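Local coordinates for putative iron-uptake ABC transport system,periplasmic iron-binding protein (Campylobacter jejuni, PDB 3E13) that binds a ferric ion and, as the periplasmic component of a putative iron-uptake ABC transport system, probably delivers it to the membrane transporter, at residues A[2-11]-A[29-40]; A[69-77]-A[237-245]. All blocks are in the same frame, centred on the assembly; numbering follows the deposited sequence.

Starting at the N terminus, strand 3-8 leads to the iron ligand His11, and helix 14-26 carries the chain back to strand 29-34. Contact 1 closes this short loop of 17 residues, joining the two parallel strands of a beta-alpha-beta unit. Contact 2 opens only after contact 1 has closed, so the two follow in series without nesting or crossing. Its loop is far longer: 159 residues separate segment 69-77 from segment 237-245, which brings the chain back along strand 233-241. Both contacts belong to the same mixed sheet, where strand 55-58 lies between strands 3-8 and 233-241. Their centres are about 14 Å apart.

Contact 1. Residues A[2-11]-A[29-40]; sequences SELNIYSARH and KVNHTQAKASEL. With FE (Fe (III) ion), chain B.
Asn5 and Asn31 lie side by side on neighbouring parallel strands, 3-8 and 29-34, which helix 14-26 connects as a beta-alpha-beta unit. Their amides point the same way and are nearly coplanar, 18° apart, and Asn31 ND2 donates in plane to Asn5 OD1 at 2.7 Å. The same nitrogen also donates to Glu3 OE2 at 2.9 Å, but meets that carboxylate from above its plane; two acceptors thus fix the rotation of the Asn31 amide. Further along this face Tyr7 runs beside Thr33, its ring CD1 3.9 Å from Thr33 CB, while its hydroxyl bonds to Glu47. Leu40, from the following helix, puts CD1 against the backbone of Ser8, 3.4 Å from Ser8 C.

The other face is apolar at its start, where Ile6 CD1 meets Val30 CG1 at 3.7 Å; Val30 also touches helix 14-26 and Ile6 helix 247-257. With CG anti to the backbone N (chi1 -173°), the His32 ring presents its edge to Ile6 CG2 through CD2. Between the strands, backbone bonds alternate in direction, ending with a longer one, Ala35 N to Ser8 O. At the end of strand 3-8, Ser8 OG accepts from Arg10 N in an ST turn. His11 ND1 donates to Ala9 O at 3.0 Å, which probably helps hold the ring whose NE2 binds the ferric ion at 2.2 Å, alongside Tyr12, Tyr143, Tyr199 and Tyr200.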
loop_
_atom_site.group_PDB
_atom_site.type_symbol
_atom_site.label_atom_id
_atom_site.label_comp_id
_atom_site.label_asym_id
_atom_site.label_seq_id
_atom_site.Cartn_x
_atom_site.Cartn_y
_atom_site.Cartn_z
ATOM N N SER A 2 -0.543 -4.537 -29.525
ATOM C CA SER A 2 -0.124 -5.981 -29.614
ATOM C C SER A 2 0.498 -6.613 -28.359
ATOM O O SER A 2 0.009 -7.645 -27.963
ATOM C CB SER A 2 0.725 -6.271 -30.833
ATOM O OG SER A 2 0.617 -7.662 -31.142
ATOM N N GLU A 3 1.570 -6.039 -27.775
ATOM C CA GLU A 3 2.089 -6.476 -26.469
ATOM C C GLU A 3 2.112 -5.264 -25.489
ATOM O O GLU A 3 2.149 -4.083 -25.894
ATOM C CB GLU A 3 3.520 -7.034 -26.598
ATOM C CG GLU A 3 3.686 -8.533 -26.882
ATOM C CD GLU A 3 5.099 -9.020 -26.572
ATOM O OE1 GLU A 3 6.021 -8.191 -26.766
ATOM O OE2 GLU A 3 5.304 -10.193 -26.119
ATOM N N LEU A 4 2.070 -5.576 -24.204
ATOM C CA LEU A 4 2.194 -4.570 -23.128
ATOM C C LEU A 4 2.984 -5.199 -21.997
ATOM O O LEU A 4 2.645 -6.245 -21.520
ATOM C CB LEU A 4 0.815 -4.088 -22.638
ATOM C CG LEU A 4 0.941 -3.088 -21.479
ATOM C CD1 LEU A 4 1.449 -1.730 -21.945
ATOM C CD2 LEU A 4 -0.432 -2.961 -20.831
ATOM N N ASN A 5 4.102 -4.580 -21.622
ATOM C CA ASN A 5 4.999 -5.120 -20.623
ATOM C C ASN A 5 4.843 -4.420 -19.264
ATOM O O ASN A 5 5.120 -3.227 -19.159
ATOM C CB ASN A 5 6.420 -4.973 -21.151
ATOM C CG ASN A 5 6.642 -5.810 -22.437
ATOM O OD1 ASN A 5 6.281 -6.991 -22.463
ATOM N ND2 ASN A 5 7.209 -5.212 -23.463
ATOM N N ILE A 6 4.302 -5.134 -18.278
ATOM C CA ILE A 6 4.027 -4.584 -16.958
ATOM C C ILE A 6 5.025 -5.129 -15.946
ATOM O O ILE A 6 5.168 -6.342 -15.835
ATOM C CB ILE A 6 2.605 -4.971 -16.528
ATOM C CG1 ILE A 6 1.610 -4.372 -17.518
ATOM C CG2 ILE A 6 2.363 -4.564 -15.068
ATOM C CD1 ILE A 6 0.134 -4.561 -17.164
ATOM N N TYR A 7 5.702 -4.227 -15.246
ATOM C CA TYR A 7 6.514 -4.528 -14.078
ATOM C C TYR A 7 5.668 -4.118 -12.857
ATOM O O TYR A 7 5.381 -2.954 -12.691
ATOM C CB TYR A 7 7.804 -3.695 -14.102
ATOM C CG TYR A 7 8.926 -4.206 -15.000
ATOM C CD1 TYR A 7 8.695 -5.086 -16.024
ATOM C CD2 TYR A 7 10.180 -3.681 -14.881
ATOM C CE1 TYR A 7 9.754 -5.518 -16.894
ATOM C CE2 TYR A 7 11.234 -4.095 -15.713
ATOM C CZ TYR A 7 11.008 -4.988 -16.724
ATOM O OH TYR A 7 12.051 -5.342 -17.580
ATOM N N SER A 8 5.299 -5.084 -12.027
ATOM C CA SER A 8 4.373 -4.867 -10.931
ATOM C C SER A 8 4.862 -5.330 -9.588
ATOM O O SER A 8 5.305 -6.468 -9.435
ATOM C CB SER A 8 3.046 -5.543 -11.222
ATOM O OG SER A 8 2.172 -5.373 -10.089
ATOM N N ALA A 9 4.797 -4.427 -8.612
ATOM C CA ALA A 9 5.081 -4.734 -7.237
ATOM C C ALA A 9 3.804 -4.987 -6.424
ATOM O O ALA A 9 3.868 -5.136 -5.228
ATOM C CB ALA A 9 5.949 -3.638 -6.594
ATOM N N ARG A 10 2.658 -5.026 -7.100
ATOM C CA ARG A 10 1.442 -5.579 -6.508
ATOM C C ARG A 10 1.640 -7.101 -6.319
ATOM O O ARG A 10 2.638 -7.682 -6.803
ATOM C CB ARG A 10 0.209 -5.228 -7.339
ATOM C CG ARG A 10 -0.226 -3.803 -7.119
ATOM C CD ARG A 10 -1.412 -3.378 -7.960
ATOM N NE ARG A 10 -2.615 -4.175 -7.746
ATOM C CZ ARG A 10 -3.609 -3.864 -6.845
ATOM N NH1 ARG A 10 -3.541 -2.787 -6.059
ATOM N NH2 ARG A 10 -4.686 -4.655 -6.787
ATOM N N HIS A 11 0.767 -7.742 -5.567
ATOM C CA HIS A 11 0.983 -9.118 -5.156
ATOM C C HIS A 11 -0.355 -9.785 -4.832
ATOM O O HIS A 11 -0.537 -10.367 -3.745
ATOM C CB HIS A 11 1.957 -9.118 -3.954
ATOM C CG HIS A 11 1.741 -7.960 -3.017
ATOM N ND1 HIS A 11 2.431 -6.771 -3.128
ATOM C CD2 HIS A 11 0.876 -7.797 -1.978
ATOM C CE1 HIS A 11 1.991 -5.926 -2.195
ATOM N NE2 HIS A 11 1.063 -6.539 -1.472
ATOM N N LYS A 29 -1.710 -8.489 -25.734
ATOM C CA LYS A 29 -1.153 -9.469 -24.827
ATOM C C LYS A 29 -0.322 -8.780 -23.764
ATOM O O LYS A 29 0.584 -8.019 -24.098
ATOM C CB LYS A 29 -0.242 -10.448 -25.581
ATOM C CG LYS A 29 0.371 -11.553 -24.701
ATOM C CD LYS A 29 -0.671 -12.554 -24.267
ATOM C CE LYS A 29 -0.158 -13.538 -23.228
ATOM N NZ LYS A 29 -0.464 -13.054 -21.845
ATOM N N VAL A 30 -0.613 -9.078 -22.498
ATOM C CA VAL A 30 0.129 -8.508 -21.367
ATOM C C VAL A 30 1.196 -9.499 -20.899
ATOM O O VAL A 30 0.918 -10.672 -20.724
ATOM C CB VAL A 30 -0.786 -8.195 -20.210
ATOM C CG1 VAL A 30 -0.012 -7.750 -18.982
ATOM C CG2 VAL A 30 -1.756 -7.145 -20.633
ATOM N N ASN A 31 2.431 -9.022 -20.804
ATOM C CA ASN A 31 3.546 -9.745 -20.193
ATOM C C ASN A 31 3.715 -9.160 -18.791
ATOM O O ASN A 31 4.142 -8.015 -18.670
ATOM C CB ASN A 31 4.820 -9.533 -21.005
ATOM C CG ASN A 31 4.694 -10.045 -22.410
ATOM O OD1 ASN A 31 4.159 -11.104 -22.590
ATOM N ND2 ASN A 31 5.163 -9.280 -23.414
ATOM N N HIS A 32 3.350 -9.924 -17.776
ATOM C CA HIS A 32 3.273 -9.442 -16.410
ATOM C C HIS A 32 4.468 -9.972 -15.634
ATOM O O HIS A 32 4.644 -11.191 -15.501
ATOM C CB HIS A 32 1.959 -9.918 -15.794
ATOM C CG HIS A 32 1.673 -9.361 -14.425
ATOM N ND1 HIS A 32 1.489 -10.167 -13.332
ATOM C CD2 HIS A 32 1.461 -8.098 -13.991
ATOM C CE1 HIS A 32 1.233 -9.427 -12.267
ATOM N NE2 HIS A 32 1.188 -8.167 -12.642
ATOM N N THR A 33 5.322 -9.054 -15.165
ATOM C CA THR A 33 6.477 -9.401 -14.338
ATOM C C THR A 33 6.254 -8.879 -12.919
ATOM O O THR A 33 6.116 -7.699 -12.735
ATOM C CB THR A 33 7.709 -8.754 -14.961
ATOM O OG1 THR A 33 8.033 -9.402 -16.207
ATOM C CG2 THR A 33 8.934 -8.991 -14.117
ATOM N N GLN A 34 6.228 -9.764 -11.929
ATOM C CA GLN A 34 6.016 -9.394 -10.529
ATOM C C GLN A 34 7.303 -9.634 -9.753
ATOM O O GLN A 34 7.909 -10.701 -9.853
ATOM C CB GLN A 34 4.891 -10.206 -9.930
ATOM C CG GLN A 34 4.552 -9.865 -8.499
ATOM C CD GLN A 34 3.344 -10.630 -7.992
ATOM O OE1 GLN A 34 2.279 -10.628 -8.640
ATOM N NE2 GLN A 34 3.503 -11.300 -6.855
ATOM N N ALA A 35 7.684 -8.650 -8.960
ATOM C CA ALA A 35 8.814 -8.743 -8.054
ATOM C C ALA A 35 8.685 -7.669 -7.003
ATOM O O ALA A 35 7.761 -6.828 -7.056
ATOM C CB ALA A 35 10.113 -8.574 -8.805
ATOM N N LYS A 36 9.608 -7.662 -6.056
ATOM C CA LYS A 36 9.624 -6.595 -5.058
ATOM C C LYS A 36 9.876 -5.259 -5.713
ATOM O O LYS A 36 10.545 -5.158 -6.725
ATOM C CB LYS A 36 10.685 -6.834 -4.005
ATOM C CG LYS A 36 10.502 -8.009 -3.174
ATOM C CD LYS A 36 11.660 -8.103 -2.188
ATOM C CE LYS A 36 11.874 -9.497 -1.754
ATOM N NZ LYS A 36 12.993 -10.125 -2.540
ATOM N N ALA A 37 9.310 -4.178 -5.163
ATOM C CA ALA A 37 9.526 -2.874 -5.772
ATOM C C ALA A 37 10.984 -2.471 -5.899
ATOM O O ALA A 37 11.346 -1.850 -6.871
ATOM C CB ALA A 37 8.739 -1.807 -5.082
ATOM N N SER A 38 11.747 -2.744 -4.850
ATOM C CA SER A 38 13.152 -2.384 -4.833
ATOM C C SER A 38 13.895 -3.083 -5.983
ATOM O O SER A 38 14.720 -2.461 -6.632
ATOM C CB SER A 38 13.776 -2.753 -3.495
ATOM O OG SER A 38 13.651 -4.119 -3.204
ATOM N N GLU A 39 13.517 -4.323 -6.262
ATOM C CA GLU A 39 14.121 -5.127 -7.335
ATOM C C GLU A 39 13.714 -4.540 -8.685
ATOM O O GLU A 39 14.529 -4.406 -9.566
ATOM C CB GLU A 39 13.724 -6.592 -7.222
ATOM C CG GLU A 39 14.188 -7.197 -5.902
ATOM C CD GLU A 39 14.215 -8.710 -5.807
ATOM O OE1 GLU A 39 13.940 -9.421 -6.807
ATOM O OE2 GLU A 39 14.503 -9.189 -4.670
ATOM N N LEU A 40 12.432 -4.168 -8.837
ATOM C CA LEU A 40 11.961 -3.586 -10.078
ATOM C C LEU A 40 12.547 -2.223 -10.373
ATOM O O LEU A 40 12.822 -1.915 -11.527
ATOM C CB LEU A 40 10.426 -3.493 -10.068
ATOM C CG LEU A 40 9.663 -4.830 -10.041
ATOM C CD1 LEU A 40 8.178 -4.590 -9.919
ATOM C CD2 LEU A 40 9.977 -5.665 -11.249
HETATM FE FE FE B . -0.289 -5.341 -0.218
HETATM O O HOH W 1 -0.192 -6.244 -10.743
HETATM O O HOH W 2 5.248 -8.120 -6.060
HETATM O O HOH W 3 1.920 -8.399 -9.459
#

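Contact 2. Residues A[69-77]-A[237-245]; sequences NLGLLSPVS and GIAMTKSSK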
loop_
_atom_site.group_PDB
_atom_site.type_symbol
_atom_site.label_atom_id
_atom_site.label_comp_id
_atom_site.label_asym_id
_atom_site.label_seq_id
_atom_site.Cartn_x
_atom_site.Cartn_y
_atom_site.Cartn_z
ATOM N N ASN A 69 11.796 10.085 -9.515
ATOM C CA ASN A 69 12.963 10.881 -9.197
ATOM C C ASN A 69 14.246 10.231 -9.676
ATOM O O ASN A 69 15.243 10.923 -9.759
ATOM C CB ASN A 69 13.037 11.194 -7.714
ATOM C CG ASN A 69 11.884 12.091 -7.264
ATOM O OD1 ASN A 69 11.268 12.794 -8.074
ATOM N ND2 ASN A 69 11.555 12.004 -5.972
ATOM N N LEU A 70 14.205 8.937 -9.994
ATOM C CA LEU A 70 15.322 8.250 -10.688
ATOM C C LEU A 70 15.283 8.457 -12.230
ATOM O O LEU A 70 16.092 7.876 -12.989
ATOM C CB LEU A 70 15.305 6.771 -10.326
ATOM C CG LEU A 70 15.816 6.471 -8.927
ATOM C CD1 LEU A 70 15.500 5.075 -8.494
ATOM C CD2 LEU A 70 17.367 6.699 -8.887
ATOM N N GLY A 71 14.306 9.206 -12.712
ATOM C CA GLY A 71 14.199 9.551 -14.123
ATOM C C GLY A 71 13.611 8.440 -14.991
ATOM O O GLY A 71 13.852 8.367 -16.204
ATOM N N LEU A 72 12.810 7.550 -14.381
ATOM C CA LEU A 72 12.414 6.310 -15.030
ATOM C C LEU A 72 11.022 6.390 -15.659
ATOM O O LEU A 72 10.641 5.448 -16.289
ATOM C CB LEU A 72 12.410 5.179 -13.991
ATOM C CG LEU A 72 13.763 4.897 -13.333
ATOM C CD1 LEU A 72 13.607 3.886 -12.264
ATOM C CD2 LEU A 72 14.781 4.466 -14.330
ATOM N N LEU A 73 10.255 7.457 -15.392
ATOM C CA LEU A 73 8.851 7.479 -15.811
ATOM C C LEU A 73 8.604 8.578 -16.843
ATOM O O LEU A 73 9.444 9.432 -17.079
ATOM C CB LEU A 73 7.945 7.693 -14.599
ATOM C CG LEU A 73 8.158 6.788 -13.361
ATOM C CD1 LEU A 73 7.223 7.138 -12.230
ATOM C CD2 LEU A 73 7.997 5.369 -13.700
ATOM N N SER A 74 7.434 8.525 -17.484
ATOM C CA SER A 74 7.114 9.457 -18.544
ATOM C C SER A 74 5.712 9.999 -18.291
ATOM O O SER A 74 4.845 9.241 -17.858
ATOM C CB SER A 74 7.084 8.676 -19.833
ATOM O OG SER A 74 7.564 9.448 -20.872
ATOM N N PRO A 75 5.489 11.274 -18.562
ATOM C CA PRO A 75 4.163 11.853 -18.274
ATOM C C PRO A 75 3.100 11.379 -19.230
ATOM O O PRO A 75 3.348 11.182 -20.421
ATOM C CB PRO A 75 4.396 13.351 -18.393
ATOM C CG PRO A 75 5.580 13.500 -19.309
ATOM C CD PRO A 75 6.412 12.277 -19.114
ATOM N N VAL A 76 1.874 11.249 -18.684
ATOM C CA VAL A 76 0.687 10.882 -19.423
ATOM C C VAL A 76 -0.362 11.923 -19.170
ATOM O O VAL A 76 -0.682 12.197 -18.035
ATOM C CB VAL A 76 0.177 9.468 -19.040
ATOM C CG1 VAL A 76 -1.165 9.113 -19.673
ATOM C CG2 VAL A 76 1.217 8.418 -19.420
ATOM N N SER A 77 -0.863 12.532 -20.252
ATOM C CA SER A 77 -1.940 13.536 -20.169
ATOM C C SER A 77 -3.216 12.893 -20.696
ATOM O O SER A 77 -3.412 12.788 -21.915
ATOM C CB SER A 77 -1.630 14.812 -20.961
ATOM O OG SER A 77 -2.656 15.781 -20.774
ATOM N N GLY A 237 -0.625 2.422 -7.191
ATOM C CA GLY A 237 -0.661 3.303 -8.327
ATOM C C GLY A 237 0.149 2.842 -9.491
ATOM O O GLY A 237 0.731 1.765 -9.475
ATOM N N ILE A 238 0.174 3.680 -10.522
ATOM C CA ILE A 238 0.615 3.208 -11.836
ATOM C C ILE A 238 1.243 4.352 -12.615
ATOM O O ILE A 238 0.910 5.517 -12.436
ATOM C CB ILE A 238 -0.580 2.576 -12.642
ATOM C CG1 ILE A 238 -0.127 1.836 -13.912
ATOM C CG2 ILE A 238 -1.618 3.629 -12.983
ATOM C CD1 ILE A 238 -1.134 0.892 -14.482
ATOM N N ALA A 239 2.225 3.995 -13.428
ATOM C CA ALA A 239 2.993 4.922 -14.244
ATOM C C ALA A 239 3.425 4.256 -15.557
ATOM O O ALA A 239 3.630 3.026 -15.590
ATOM C CB ALA A 239 4.281 5.324 -13.527
ATOM N N MET A 240 3.541 5.066 -16.610
ATOM C CA MET A 240 4.227 4.690 -17.837
ATOM C C MET A 240 5.714 4.914 -17.686
ATOM O O MET A 240 6.129 5.926 -17.202
ATOM C CB MET A 240 3.682 5.505 -18.999
ATOM C CG MET A 240 4.179 4.956 -20.376
ATOM S SD MET A 240 3.502 5.833 -21.768
ATOM C CE MET A 240 4.246 7.248 -21.647
ATOM N N THR A 241 6.500 3.954 -18.112
ATOM C CA THR A 241 7.954 4.099 -18.075
ATOM C C THR A 241 8.470 4.915 -19.252
ATOM O O THR A 241 7.895 4.884 -20.351
ATOM C CB THR A 241 8.639 2.754 -18.052
ATOM O OG1 THR A 241 8.164 1.940 -19.136
ATOM C CG2 THR A 241 8.287 1.995 -16.810
ATOM N N LYS A 242 9.571 5.622 -19.016
ATOM C CA LYS A 242 10.234 6.386 -20.064
ATOM C C LYS A 242 10.697 5.431 -21.197
ATOM O O LYS A 242 10.799 5.842 -22.354
ATOM C CB LYS A 242 11.445 7.124 -19.452
ATOM C CG LYS A 242 12.208 8.009 -20.373
ATOM C CD LYS A 242 13.192 8.854 -19.582
ATOM C CE LYS A 242 12.578 9.955 -18.741
ATOM N NZ LYS A 242 13.733 10.575 -17.930
ATOM N N SER A 243 10.900 4.164 -20.863
ATOM C CA SER A 243 11.365 3.145 -21.804
ATOM C C SER A 243 10.264 2.596 -22.692
ATOM O O SER A 243 10.535 1.898 -23.668
ATOM C CB SER A 243 11.970 1.961 -21.047
ATOM O OG SER A 243 11.029 1.300 -20.204
ATOM N N SER A 244 9.010 2.875 -22.324
ATOM C CA SER A 244 7.858 2.344 -23.050
ATOM C C SER A 244 7.887 2.565 -24.553
ATOM O O SER A 244 7.974 3.736 -25.018
ATOM C CB SER A 244 6.547 2.986 -22.532
ATOM O OG SER A 244 5.506 2.370 -23.236
ATOM N N LYS A 245 7.805 1.438 -25.294
ATOM C CA LYS A 245 7.674 1.492 -26.747
ATOM C C LYS A 245 6.252 1.157 -27.196
ATOM O O LYS A 245 5.952 1.299 -28.396
ATOM C CB LYS A 245 8.686 0.545 -27.441
ATOM C CG LYS A 245 10.177 0.866 -27.150
ATOM C CD LYS A 245 10.596 2.245 -27.604
ATOM C CE LYS A 245 11.973 2.258 -28.381
ATOM N NZ LYS A 245 11.914 2.995 -29.716
HETATM O O HOH W 4 12.293 3.827 -18.003
HETATM O O HOH W 5 3.197 7.879 -16.164
#
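Lys242 and Ser74 supply the N-H groups of two direct backbone bonds that join residues 72-74, with their short, weakly bonded strand at about 73-74, to residues 240-242. Lys242 N donates to Leu72 O at 2.9 Å in a nearly straight bond (174°). Ser74 N donates to Met240 O, also at 2.9 Å. Between these bonds Leu73 and Thr241 form an antiparallel non-hydrogen-bonded pair, with CA atoms only 4.2 Å apart and side chains diverging.

One side chain adds a polar link. Lys242 runs back along segment 69-77, and the bend at chi3 (-72°) carries NZ to Gly71 O, 2.8 Å away. That glycine has positive phi and ends the preceding helix in a Schellman motif, so the ammonium group bonds to the carbonyl of the residue at which the chain leaves the helix.

Two waters add to these bonds. One molecule donates to Ser74 O and accepts from Met240 N, bridging the strands where no direct bond joins that pair of atoms. Another donates to Leu72 O and accepts weakly from Ser243 N, inside the type I turn from Thr241 to Ser244.

Apolar contacts involve two successive residues of strand 233-241, Ala239 and Met240. Leu73 straddles Ala239 CB with its two methyls, CD1 and CD2 each at 3.7 Å. Met240 crosses Val76 at about a right angle: Val76 CG2 touches its CB at 3.8 Å, and a chi3 of 70° folds the end of the Met240 chain back, bringing CE to 3.7 Å from Ser74 CB.

Around this edge of the sheet, Leu72 packs on helix 37-47 and Val76 on helix 247-257, while Ala239 and Thr241 bond through their backbones to Phe56 and Asp54, at and just before the adjoining strand 55-58.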